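Local coordinates for hydrazine synthase gamma subunit (Candidatus Kuenenia stuttgartiensis, PDB 5C2V), which reduces nitric oxide to hydroxylamine, the first half-reaction of hydrazine synthesis, in a complex with the alpha and beta subunits, at residues 113-118 with 126-131; 182-187 with 296-301; 281-286 with 306-311. All coordinates share one frame; numbering follows the deposited sequence.

Contact 1 of 3, residues 113-118 with 126-131; sequences DEIVGA and CGRDPG. With HEC (heme c), chain V.
Ile115 lays its CG2 methyl over one face of the Arg128 guanidinium, at 3.4 Å from NE, and the two side chains cross at about a right angle. The methyl gets there because CG2 stands anti to the Ile115 backbone N, while CG1 is turned beside that nitrogen (chi1 -61°). Val116 adds its own CG2, 3.8 Å from Arg128 NH1, approaching obliquely. The arginine reaches across with its chain extended from CG to NE, although its CA lies 9.2 Å from that of Ile115. Nothing polar joins the two segments; the charged end is held by others, with Asp82 forming a salt bridge to NH1, His30 bonding to NE and Val410 of the alpha subunit accepting from NH2. Three anchors of this kind fix the rotation of the buried guanidinium, and Phe132 adds a cation-pi contact. On the other side of the contact, Asp113 OD2 grips two backbone amides, Ile115 N at 2.8 Å and Val116 N at 3.0 Å, which sets the turn that offers both methyls. Beyond Arg128, Cys126 SG is bonded to heme CMB (1.8 Å), and Asp129 OD2 lies 3.1 Å from the oxygen of the water that ligates the iron, a probable hydrogen bond. The arrangement is an Asx turn packed against the residues after Cys126, the third cysteine bonded, besides Cys63 and Cys66, to heme 1, apparently the active-site heme.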
loop_
_atom_site.group_PDB
_atom_site.type_symbol
_atom_site.label_atom_id
_atom_site.label_comp_id
_atom_site.label_asym_id
_atom_site.label_seq_id
_atom_site.Cartn_x
_atom_site.Cartn_y
_atom_site.Cartn_z
ATOM N N ASP C 113 29.318 -11.800 -49.270
ATOM C CA ASP C 113 29.859 -10.894 -48.261
ATOM C C ASP C 113 31.252 -11.301 -47.791
ATOM O O ASP C 113 32.089 -10.446 -47.499
ATOM C CB ASP C 113 28.910 -10.822 -47.062
ATOM C CG ASP C 113 28.622 -12.188 -46.464
ATOM O OD1 ASP C 113 27.733 -12.892 -46.989
ATOM O OD2 ASP C 113 29.283 -12.558 -45.471
ATOM N N GLU C 114 31.485 -12.610 -47.717
ATOM C CA GLU C 114 32.738 -13.172 -47.213
ATOM C C GLU C 114 33.064 -12.655 -45.813
ATOM O O GLU C 114 34.228 -12.448 -45.469
ATOM C CB GLU C 114 33.892 -12.873 -48.174
ATOM C CG GLU C 114 33.708 -13.483 -49.554
ATOM C CD GLU C 114 34.918 -13.292 -50.444
ATOM O OE1 GLU C 114 34.734 -13.061 -51.658
ATOM O OE2 GLU C 114 36.055 -13.378 -49.931
ATOM N N ILE C 115 32.022 -12.450 -45.015
ATOM C CA ILE C 115 32.175 -12.022 -43.630
ATOM C C ILE C 115 31.629 -13.092 -42.690
ATOM O O ILE C 115 32.377 -13.691 -41.918
ATOM C CB ILE C 115 31.459 -10.684 -43.362
ATOM C CG1 ILE C 115 32.043 -9.580 -44.246
ATOM C CG2 ILE C 115 31.570 -10.304 -41.892
ATOM C CD1 ILE C 115 31.398 -8.225 -44.041
ATOM N N VAL C 116 30.322 -13.325 -42.755
ATOM C CA VAL C 116 29.700 -14.373 -41.954
ATOM C C VAL C 116 30.082 -15.756 -42.473
ATOM O O VAL C 116 30.628 -16.575 -41.735
ATOM C CB VAL C 116 28.165 -14.239 -41.949
ATOM C CG1 VAL C 116 27.540 -15.313 -41.070
ATOM C CG2 VAL C 116 27.758 -12.852 -41.478
ATOM N N GLY C 117 29.793 -16.012 -43.745
ATOM C CA GLY C 117 30.257 -17.224 -44.398
ATOM C C GLY C 117 31.478 -16.935 -45.248
ATOM O O GLY C 117 31.686 -15.791 -45.650
ATOM N N ALA C 118 32.259 -17.974 -45.542
ATOM C CA ALA C 118 33.476 -17.847 -46.349
ATOM C C ALA C 118 34.329 -16.664 -45.901
ATOM O O ALA C 118 34.774 -15.864 -46.726
ATOM C CB ALA C 118 33.125 -17.717 -47.823
ATOM N N CYS C 126 36.919 -12.529 -35.077
ATOM C CA CYS C 126 37.048 -12.023 -33.713
ATOM C C CYS C 126 36.694 -10.548 -33.592
ATOM O O CYS C 126 36.067 -10.140 -32.619
ATOM C CB CYS C 126 38.466 -12.249 -33.197
ATOM S SG CYS C 126 38.885 -13.981 -33.003
ATOM N N GLY C 127 37.101 -9.751 -34.576
ATOM C CA GLY C 127 36.837 -8.323 -34.560
ATOM C C GLY C 127 35.356 -7.998 -34.549
ATOM O O GLY C 127 34.947 -6.921 -34.116
ATOM N N ARG C 128 34.551 -8.938 -35.035
ATOM C CA ARG C 128 33.102 -8.792 -35.052
ATOM C C ARG C 128 32.469 -9.104 -33.698
ATOM O O ARG C 128 31.483 -8.481 -33.307
ATOM C CB ARG C 128 32.495 -9.698 -36.124
ATOM C CG ARG C 128 31.904 -8.952 -37.303
ATOM C CD ARG C 128 31.081 -9.881 -38.173
ATOM N NE ARG C 128 30.153 -9.142 -39.019
ATOM C CZ ARG C 128 28.877 -9.471 -39.189
ATOM N NH1 ARG C 128 28.375 -10.529 -38.567
ATOM N NH2 ARG C 128 28.101 -8.741 -39.976
ATOM N N ASP C 129 33.049 -10.070 -32.992
ATOM C CA ASP C 129 32.485 -10.589 -31.744
ATOM C C ASP C 129 32.137 -9.554 -30.659
ATOM O O ASP C 129 31.153 -9.744 -29.944
ATOM C CB ASP C 129 33.433 -11.634 -31.151
ATOM C CG ASP C 129 33.434 -12.930 -31.939
ATOM O OD1 ASP C 129 32.481 -13.155 -32.715
ATOM O OD2 ASP C 129 34.385 -13.725 -31.783
ATOM N N PRO C 130 32.943 -8.483 -30.504
ATOM C CA PRO C 130 32.517 -7.482 -29.517
ATOM C C PRO C 130 31.132 -6.895 -29.780
ATOM O O PRO C 130 30.404 -6.651 -28.823
ATOM C CB PRO C 130 33.588 -6.398 -29.642
ATOM C CG PRO C 130 34.801 -7.142 -30.029
ATOM C CD PRO C 130 34.325 -8.230 -30.954
ATOM N N GLY C 131 30.779 -6.651 -31.037
ATOM C CA GLY C 131 29.460 -6.120 -31.328
ATOM C C GLY C 131 28.380 -7.139 -31.646
ATOM O O GLY C 131 27.200 -6.883 -31.406
HETATM FE FE HEC V . 34.403 -17.890 -31.767
HETATM C CHA HEC V . 34.053 -19.516 -34.774
HETATM C CHB HEC V . 37.593 -17.031 -32.613
HETATM C CHC HEC V . 34.678 -16.045 -28.863
HETATM C CHD HEC V . 31.549 -19.341 -30.547
HETATM N NA HEC V . 35.594 -18.188 -33.421
HETATM C C1A HEC V . 35.287 -18.953 -34.527
HETATM C C2A HEC V . 36.480 -19.059 -35.352
HETATM C C3A HEC V . 37.455 -18.363 -34.746
HETATM C C4A HEC V . 36.914 -17.807 -33.523
HETATM C CMA HEC V . 38.912 -18.160 -35.224
HETATM C CAA HEC V . 36.574 -19.826 -36.695
HETATM C CBA HEC V . 37.577 -20.977 -36.622
HETATM C CGA HEC V . 37.672 -21.670 -37.956
HETATM O O1A HEC V . 36.886 -21.322 -38.875
HETATM O O2A HEC V . 38.537 -22.574 -38.100
HETATM N NB HEC V . 35.917 -16.839 -30.828
HETATM C C1B HEC V . 37.047 -16.422 -31.503
HETATM C C2B HEC V . 37.550 -15.232 -30.846
HETATM C C3B HEC V . 36.752 -14.963 -29.806
HETATM C C4B HEC V . 35.706 -15.966 -29.776
HETATM C CMB HEC V . 38.808 -14.449 -31.281
HETATM C CAB HEC V . 36.883 -13.792 -28.803
HETATM C CBB HEC V . 36.556 -12.444 -29.483
HETATM N NC HEC V . 33.325 -17.736 -30.014
HETATM C C1C HEC V . 33.590 -16.887 -28.959
HETATM C C2C HEC V . 32.465 -16.933 -28.048
HETATM C C3C HEC V . 31.673 -17.940 -28.441
HETATM C C4C HEC V . 32.149 -18.403 -29.733
HETATM C CMC HEC V . 32.455 -16.263 -26.654
HETATM C CAC HEC V . 30.385 -18.426 -27.735
HETATM C CBC HEC V . 29.290 -17.338 -27.810
HETATM N ND HEC V . 33.049 -19.281 -32.520
HETATM C C1D HEC V . 31.854 -19.594 -31.871
HETATM C C2D HEC V . 30.970 -20.234 -32.818
HETATM C C3D HEC V . 31.752 -20.290 -34.137
HETATM C C4D HEC V . 33.031 -19.675 -33.858
HETATM C CMD HEC V . 29.540 -20.752 -32.556
HETATM C CAD HEC V . 31.272 -20.870 -35.483
HETATM C CBD HEC V . 30.424 -19.816 -36.188
HETATM C CGD HEC V . 29.957 -20.347 -37.517
HETATM O O1D HEC V . 29.245 -19.609 -38.247
HETATM O O2D HEC V . 30.298 -21.511 -37.844
HETATM O O HOH W 1 33.336 -16.430 -32.829
#

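Contact 2 of 3, residues 182-187 with 296-301; sequences PKVGCL and TSHLKQ. With HEC (heme c), chain B.
The backbones come closest at Val184 and Thr296, their CA atoms 6.2 Å apart, and the second segment then folds through a type I turn from Thr296 to Leu299. Lys183 and His298 meet from opposite directions, the lysine lying over one face of the imidazole. Its CE sits 3.7 Å from the centroid of the His298 ring and 23° off the ring normal, a CH-pi contact displaced toward the rim on the CD2 and NE2 side. Extension explains the reach: CG of Lys183 is anti to the backbone N (chi1 -177°), and every later torsion is also near 180°, which carries the methylenes along the ring. Val184 approaches the same imidazole differently, its CG2 coming to the edge near the ring plane, 4.3 Å from His298 CE1. That methyl also packs against Leu299 CD1, while the other branch, CG1, turns to the heme and lies 3.7 Å from its CBB atom. Thr296 CG2 reaches the same heme carbon at 3.8 Å, and Cys186 SG is joined to heme CAB by a thioether. The chemistry is therefore graded: an exposed pair of lysine methylenes and imidazole lies outside a buried apolar layer on the heme edge. Lys183 NZ stays 4.2 Å from His298 ND1, and a positive charge there would probably disfavour protonation of the imidazole.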
loop_
_atom_site.group_PDB
_atom_site.type_symbol
_atom_site.label_atom_id
_atom_site.label_comp_id
_atom_site.label_asym_id
_atom_site.label_seq_id
_atom_site.Cartn_x
_atom_site.Cartn_y
_atom_site.Cartn_z
ATOM N N PRO C 182 38.734 -45.723 -53.152
ATOM C CA PRO C 182 38.182 -44.843 -54.189
ATOM C C PRO C 182 36.659 -44.916 -54.286
ATOM O O PRO C 182 36.039 -43.983 -54.799
ATOM C CB PRO C 182 38.836 -45.363 -55.475
ATOM C CG PRO C 182 39.239 -46.765 -55.164
ATOM C CD PRO C 182 39.622 -46.753 -53.718
ATOM N N LYS C 183 36.068 -46.003 -53.802
ATOM C CA LYS C 183 34.615 -46.132 -53.796
ATOM C C LYS C 183 34.010 -45.336 -52.645
ATOM O O LYS C 183 32.981 -44.679 -52.806
ATOM C CB LYS C 183 34.197 -47.600 -53.703
ATOM C CG LYS C 183 32.694 -47.809 -53.769
ATOM C CD LYS C 183 32.320 -49.272 -53.620
ATOM C CE LYS C 183 30.819 -49.466 -53.768
ATOM N NZ LYS C 183 30.432 -50.903 -53.726
ATOM N N VAL C 184 34.652 -45.401 -51.482
ATOM C CA VAL C 184 34.229 -44.608 -50.334
ATOM C C VAL C 184 34.482 -43.133 -50.623
ATOM O O VAL C 184 33.593 -42.295 -50.468
ATOM C CB VAL C 184 34.964 -45.027 -49.048
ATOM C CG1 VAL C 184 34.488 -44.197 -47.871
ATOM C CG2 VAL C 184 34.751 -46.509 -48.777
ATOM N N GLY C 185 35.705 -42.825 -51.045
ATOM C CA GLY C 185 36.042 -41.506 -51.548
ATOM C C GLY C 185 36.198 -40.406 -50.515
ATOM O O GLY C 185 35.738 -39.288 -50.729
ATOM N N CYS C 186 36.854 -40.713 -49.401
ATOM C CA CYS C 186 37.112 -39.703 -48.380
ATOM C C CYS C 186 38.233 -38.763 -48.814
ATOM O O CYS C 186 38.245 -37.588 -48.448
ATOM C CB CYS C 186 37.467 -40.359 -47.045
ATOM S SG CYS C 186 36.175 -41.413 -46.349
ATOM N N LEU C 187 39.168 -39.288 -49.600
ATOM C CA LEU C 187 40.334 -38.524 -50.038
ATOM C C LEU C 187 39.973 -37.364 -50.957
ATOM O O LEU C 187 40.764 -36.436 -51.132
ATOM C CB LEU C 187 41.329 -39.439 -50.754
ATOM C CG LEU C 187 42.153 -40.386 -49.883
ATOM C CD1 LEU C 187 43.070 -41.227 -50.754
ATOM C CD2 LEU C 187 42.949 -39.600 -48.855
ATOM N N THR C 296 29.088 -44.767 -47.810
ATOM C CA THR C 296 29.286 -45.734 -46.740
ATOM C C THR C 296 28.215 -46.820 -46.631
ATOM O O THR C 296 28.314 -47.700 -45.776
ATOM C CB THR C 296 29.404 -45.003 -45.396
ATOM O OG1 THR C 296 28.246 -44.186 -45.192
ATOM C CG2 THR C 296 30.640 -44.116 -45.406
ATOM N N SER C 297 27.191 -46.751 -47.477
ATOM C CA SER C 297 26.018 -47.616 -47.331
ATOM C C SER C 297 26.353 -49.099 -47.452
ATOM O O SER C 297 25.730 -49.940 -46.804
ATOM C CB SER C 297 24.952 -47.245 -48.363
ATOM O OG SER C 297 24.510 -45.911 -48.183
ATOM N N HIS C 298 27.340 -49.410 -48.284
ATOM C CA HIS C 298 27.740 -50.789 -48.529
ATOM C C HIS C 298 28.643 -51.339 -47.427
ATOM O O HIS C 298 28.747 -52.552 -47.252
ATOM C CB HIS C 298 28.444 -50.890 -49.881
ATOM C CG HIS C 298 29.612 -49.965 -50.017
ATOM N ND1 HIS C 298 30.873 -50.288 -49.564
ATOM C CD2 HIS C 298 29.707 -48.719 -50.537
ATOM C CE1 HIS C 298 31.698 -49.285 -49.813
ATOM N NE2 HIS C 298 31.013 -48.320 -50.402
ATOM N N LEU C 299 29.294 -50.447 -46.687
ATOM C CA LEU C 299 30.126 -50.850 -45.557
ATOM C C LEU C 299 29.241 -51.386 -44.433
ATOM O O LEU C 299 28.052 -51.083 -44.390
ATOM C CB LEU C 299 30.969 -49.672 -45.053
ATOM C CG LEU C 299 31.973 -48.979 -45.980
ATOM C CD1 LEU C 299 32.753 -47.928 -45.204
ATOM C CD2 LEU C 299 32.927 -49.969 -46.635
ATOM N N LYS C 300 29.800 -52.188 -43.533
ATOM C CA LYS C 300 29.056 -52.567 -42.335
ATOM C C LYS C 300 30.035 -52.616 -41.147
ATOM O O LYS C 300 31.246 -52.502 -41.331
ATOM C CB LYS C 300 28.273 -53.891 -42.581
ATOM C CG LYS C 300 27.860 -54.725 -41.357
ATOM C CD LYS C 300 26.362 -55.042 -41.335
ATOM C CE LYS C 300 25.988 -55.754 -40.039
ATOM N NZ LYS C 300 25.917 -54.800 -38.892
ATOM N N GLN C 301 29.498 -52.852 -39.955
ATOM C CA GLN C 301 30.004 -52.338 -38.689
ATOM C C GLN C 301 31.505 -52.416 -38.400
ATOM O O GLN C 301 32.070 -51.443 -37.908
ATOM C CB GLN C 301 29.264 -53.044 -37.554
ATOM C CG GLN C 301 29.363 -52.326 -36.229
ATOM C CD GLN C 301 28.755 -50.933 -36.278
ATOM O OE1 GLN C 301 29.195 -50.029 -35.570
ATOM N NE2 GLN C 301 27.729 -50.757 -37.109
HETATM FE FE HEC B . 33.919 -35.129 -44.693
HETATM C CHA HEC B . 32.970 -32.886 -42.269
HETATM C CHB HEC B . 35.017 -37.287 -42.276
HETATM C CHC HEC B . 34.178 -37.637 -47.044
HETATM C CHD HEC B . 33.182 -32.891 -47.160
HETATM N NA HEC B . 33.961 -35.104 -42.645
HETATM C C1A HEC B . 33.566 -34.053 -41.840
HETATM C C2A HEC B . 33.886 -34.401 -40.469
HETATM C C3A HEC B . 34.450 -35.612 -40.469
HETATM C C4A HEC B . 34.509 -36.083 -41.838
HETATM C CMA HEC B . 34.954 -36.377 -39.225
HETATM C CAA HEC B . 33.627 -33.522 -39.225
HETATM C CBA HEC B . 34.541 -32.300 -39.264
HETATM C CGA HEC B . 34.136 -31.325 -38.189
HETATM O O1A HEC B . 34.933 -30.402 -37.886
HETATM O O2A HEC B . 33.019 -31.476 -37.632
HETATM N NB HEC B . 34.566 -37.086 -44.681
HETATM C C1B HEC B . 34.830 -37.815 -43.536
HETATM C C2B HEC B . 34.862 -39.218 -43.894
HETATM C C3B HEC B . 34.637 -39.314 -45.212
HETATM C C4B HEC B . 34.441 -37.974 -45.733
HETATM C CMB HEC B . 35.133 -40.376 -42.907
HETATM C CAB HEC B . 34.575 -40.609 -46.056
HETATM C CBB HEC B . 33.303 -41.416 -45.711
HETATM N NC HEC B . 33.719 -35.245 -46.727
HETATM C C1C HEC B . 33.864 -36.376 -47.508
HETATM C C2C HEC B . 33.515 -36.023 -48.870
HETATM C C3C HEC B . 33.356 -34.695 -48.920
HETATM C C4C HEC B . 33.403 -34.191 -47.560
HETATM C CMC HEC B . 33.695 -36.957 -50.087
HETATM C CAC HEC B . 33.040 -33.847 -50.175
HETATM C CBC HEC B . 31.635 -34.185 -50.721
HETATM N ND HEC B . 33.246 -33.149 -44.710
HETATM C C1D HEC B . 32.868 -32.493 -45.878
HETATM C C2D HEC B . 32.086 -31.326 -45.527
HETATM C C3D HEC B . 32.025 -31.328 -43.992
HETATM C C4D HEC B . 32.769 -32.497 -43.577
HETATM C CMD HEC B . 31.456 -30.299 -46.492
HETATM C CAD HEC B . 31.312 -30.312 -43.073
HETATM C CBD HEC B . 29.805 -30.419 -43.280
HETATM C CGD HEC B . 29.088 -29.671 -42.190
HETATM O O1D HEC B . 27.829 -29.700 -42.170
HETATM O O2D HEC B . 29.774 -29.047 -41.340
#

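Contact 3 of 3, residues 281-286 with 306-311; sequences DTINNT and DLVEYL
The C-terminal helix of the cytochrome c domain, 301-312, receives here a single apolar side chain from the loop that precedes His293, an axial ligand of heme 2. Ile283 is that side chain, and its CD1 methyl does all the touching. It lies 3.7 Å from Leu307 CD2 and nearly as close to CG of the same leucine, the two side chains meeting at a slant. One turn further along, Leu311 offers CD1 at 3.9 Å from the Ile283 methyl, and Val308 closes the group more loosely with CG2 at 4.3 Å. CG1 of Ile283 is set anti to its own carbonyl carbon (chi1 -61°), and the chain then runs out straight, placing CD1 among the three helix residues. Behind it the loop is braced by its own polar groups: Thr286 OG1 donates to Asn284 OD1 at 2.6 Å, from above the carbonyl plane. The backbone O of Thr282 accepts from ND1 of His293, which probably helps to orient this ligand. Leu311 touches the heme itself. The helix also packs on helix 170-179: Leu307, besides meeting Ile283, touches Ile178 and Phe179, Tyr310 sets its ring edge-to-face with Phe179, and Asp306 forms a salt bridge with Arg174.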
loop_
_atom_site.group_PDB
_atom_site.type_symbol
_atom_site.label_atom_id
_atom_site.label_comp_id
_atom_site.label_asym_id
_atom_site.label_seq_id
_atom_site.Cartn_x
_atom_site.Cartn_y
_atom_site.Cartn_z
ATOM N N ASP C 281 28.657 -41.181 -36.289
ATOM C CA ASP C 281 27.473 -40.532 -36.842
ATOM C C ASP C 281 27.782 -39.709 -38.093
ATOM O O ASP C 281 26.872 -39.318 -38.821
ATOM C CB ASP C 281 26.814 -39.641 -35.787
ATOM C CG ASP C 281 26.344 -40.422 -34.574
ATOM O OD1 ASP C 281 25.317 -41.126 -34.678
ATOM O OD2 ASP C 281 26.998 -40.326 -33.514
ATOM N N THR C 282 29.064 -39.457 -38.348
ATOM C CA THR C 282 29.475 -38.702 -39.532
ATOM C C THR C 282 29.557 -39.620 -40.747
ATOM O O THR C 282 29.885 -39.193 -41.854
ATOM C CB THR C 282 30.838 -38.017 -39.326
ATOM O OG1 THR C 282 31.841 -39.010 -39.076
ATOM C CG2 THR C 282 30.781 -37.058 -38.151
ATOM N N ILE C 283 29.238 -40.887 -40.513
ATOM C CA ILE C 283 29.476 -41.974 -41.451
ATOM C C ILE C 283 28.189 -42.755 -41.706
ATOM O O ILE C 283 27.753 -42.907 -42.848
ATOM C CB ILE C 283 30.583 -42.912 -40.941
ATOM C CG1 ILE C 283 31.891 -42.136 -40.784
ATOM C CG2 ILE C 283 30.778 -44.069 -41.890
ATOM C CD1 ILE C 283 33.020 -42.947 -40.203
ATOM N N ASN C 284 27.589 -43.245 -40.625
ATOM C CA ASN C 284 26.471 -44.190 -40.662
ATOM C C ASN C 284 25.214 -43.713 -41.400
ATOM O O ASN C 284 24.231 -44.452 -41.480
ATOM C CB ASN C 284 26.091 -44.581 -39.230
ATOM C CG ASN C 284 25.827 -43.375 -38.342
ATOM O OD1 ASN C 284 25.580 -42.272 -38.827
ATOM N ND2 ASN C 284 25.884 -43.584 -37.031
ATOM N N ASN C 285 25.237 -42.476 -41.894
ATOM C CA ASN C 285 24.135 -41.900 -42.671
ATOM C C ASN C 285 22.878 -41.711 -41.836
ATOM O O ASN C 285 21.769 -42.039 -42.263
ATOM C CB ASN C 285 23.818 -42.762 -43.898
ATOM C CG ASN C 285 24.944 -42.776 -44.912
ATOM O OD1 ASN C 285 25.671 -41.795 -45.064
ATOM N ND2 ASN C 285 25.096 -43.894 -45.612
ATOM N N THR C 286 23.072 -41.177 -40.638
ATOM C CA THR C 286 21.983 -40.857 -39.728
ATOM C C THR C 286 21.664 -39.368 -39.810
ATOM O O THR C 286 20.546 -38.976 -40.147
ATOM C CB THR C 286 22.325 -41.249 -38.281
ATOM O OG1 THR C 286 23.623 -40.745 -37.943
ATOM C CG2 THR C 286 22.326 -42.763 -38.127
ATOM N N ASP C 306 36.511 -49.487 -37.699
ATOM C CA ASP C 306 37.904 -49.294 -38.091
ATOM C C ASP C 306 38.124 -47.888 -38.637
ATOM O O ASP C 306 39.119 -47.235 -38.316
ATOM C CB ASP C 306 38.328 -50.328 -39.133
ATOM C CG ASP C 306 38.603 -51.686 -38.526
ATOM O OD1 ASP C 306 38.885 -51.751 -37.311
ATOM O OD2 ASP C 306 38.549 -52.687 -39.268
ATOM N N LEU C 307 37.186 -47.430 -39.462
ATOM C CA LEU C 307 37.244 -46.089 -40.030
ATOM C C LEU C 307 37.215 -45.036 -38.926
ATOM O O LEU C 307 37.939 -44.038 -38.983
ATOM C CB LEU C 307 36.085 -45.874 -41.006
ATOM C CG LEU C 307 36.048 -44.551 -41.772
ATOM C CD1 LEU C 307 37.399 -44.255 -42.401
ATOM C CD2 LEU C 307 34.960 -44.587 -42.834
ATOM N N VAL C 308 36.380 -45.274 -37.919
ATOM C CA VAL C 308 36.310 -44.401 -36.752
ATOM C C VAL C 308 37.654 -44.365 -36.029
ATOM O O VAL C 308 38.135 -43.298 -35.648
ATOM C CB VAL C 308 35.206 -44.854 -35.773
ATOM C CG1 VAL C 308 35.374 -44.180 -34.419
ATOM C CG2 VAL C 308 33.831 -44.563 -36.354
ATOM N N GLU C 309 38.261 -45.536 -35.855
ATOM C CA GLU C 309 39.561 -45.632 -35.198
ATOM C C GLU C 309 40.644 -44.887 -35.972
ATOM O O GLU C 309 41.538 -44.286 -35.377
ATOM C CB GLU C 309 39.963 -47.097 -35.016
ATOM C CG GLU C 309 39.217 -47.811 -33.900
ATOM C CD GLU C 309 39.563 -47.268 -32.526
ATOM O OE1 GLU C 309 40.664 -46.699 -32.365
ATOM O OE2 GLU C 309 38.732 -47.411 -31.604
ATOM N N TYR C 310 40.561 -44.928 -37.298
ATOM C CA TYR C 310 41.509 -44.206 -38.140
ATOM C C TYR C 310 41.292 -42.702 -38.026
ATOM O O TYR C 310 42.248 -41.926 -38.038
ATOM C CB TYR C 310 41.390 -44.650 -39.598
ATOM C CG TYR C 310 42.261 -43.858 -40.550
ATOM C CD1 TYR C 310 43.646 -43.925 -40.472
ATOM C CD2 TYR C 310 41.698 -43.051 -41.527
ATOM C CE1 TYR C 310 44.446 -43.203 -41.341
ATOM C CE2 TYR C 310 42.487 -42.327 -42.399
ATOM C CZ TYR C 310 43.860 -42.407 -42.302
ATOM O OH TYR C 310 44.645 -41.686 -43.172
ATOM N N LEU C 311 40.029 -42.296 -37.920
ATOM C CA LEU C 311 39.701 -40.894 -37.694
ATOM C C LEU C 311 40.273 -40.422 -36.361
ATOM O O LEU C 311 40.780 -39.306 -36.251
ATOM C CB LEU C 311 38.187 -40.679 -37.731
ATOM C CG LEU C 311 37.535 -40.769 -39.112
ATOM C CD1 LEU C 311 36.020 -40.735 -38.999
ATOM C CD2 LEU C 311 38.031 -39.642 -40.004
#

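Contact 1 closes before the others open along the chain. It belongs to the lobe of heme 1, and its centre lies about 36 and 32 Å from those of contacts 2 and 3, on the opposite side of the chain's centre. Contacts 2 and 3 share the cytochrome c domain of heme 2; their centres are about 10 Å apart and their segments alternate in sequence, and residues 296-301 lead straight into helix 301-312, which carries 306-311. They meet directly through a probable hydrogen bond, 2.7 Å from Thr296 OG1 to Ile283 O. The division mirrors the two-lobed design, with probable electron transfer at heme 2 kept apart from the likely active site at heme 1.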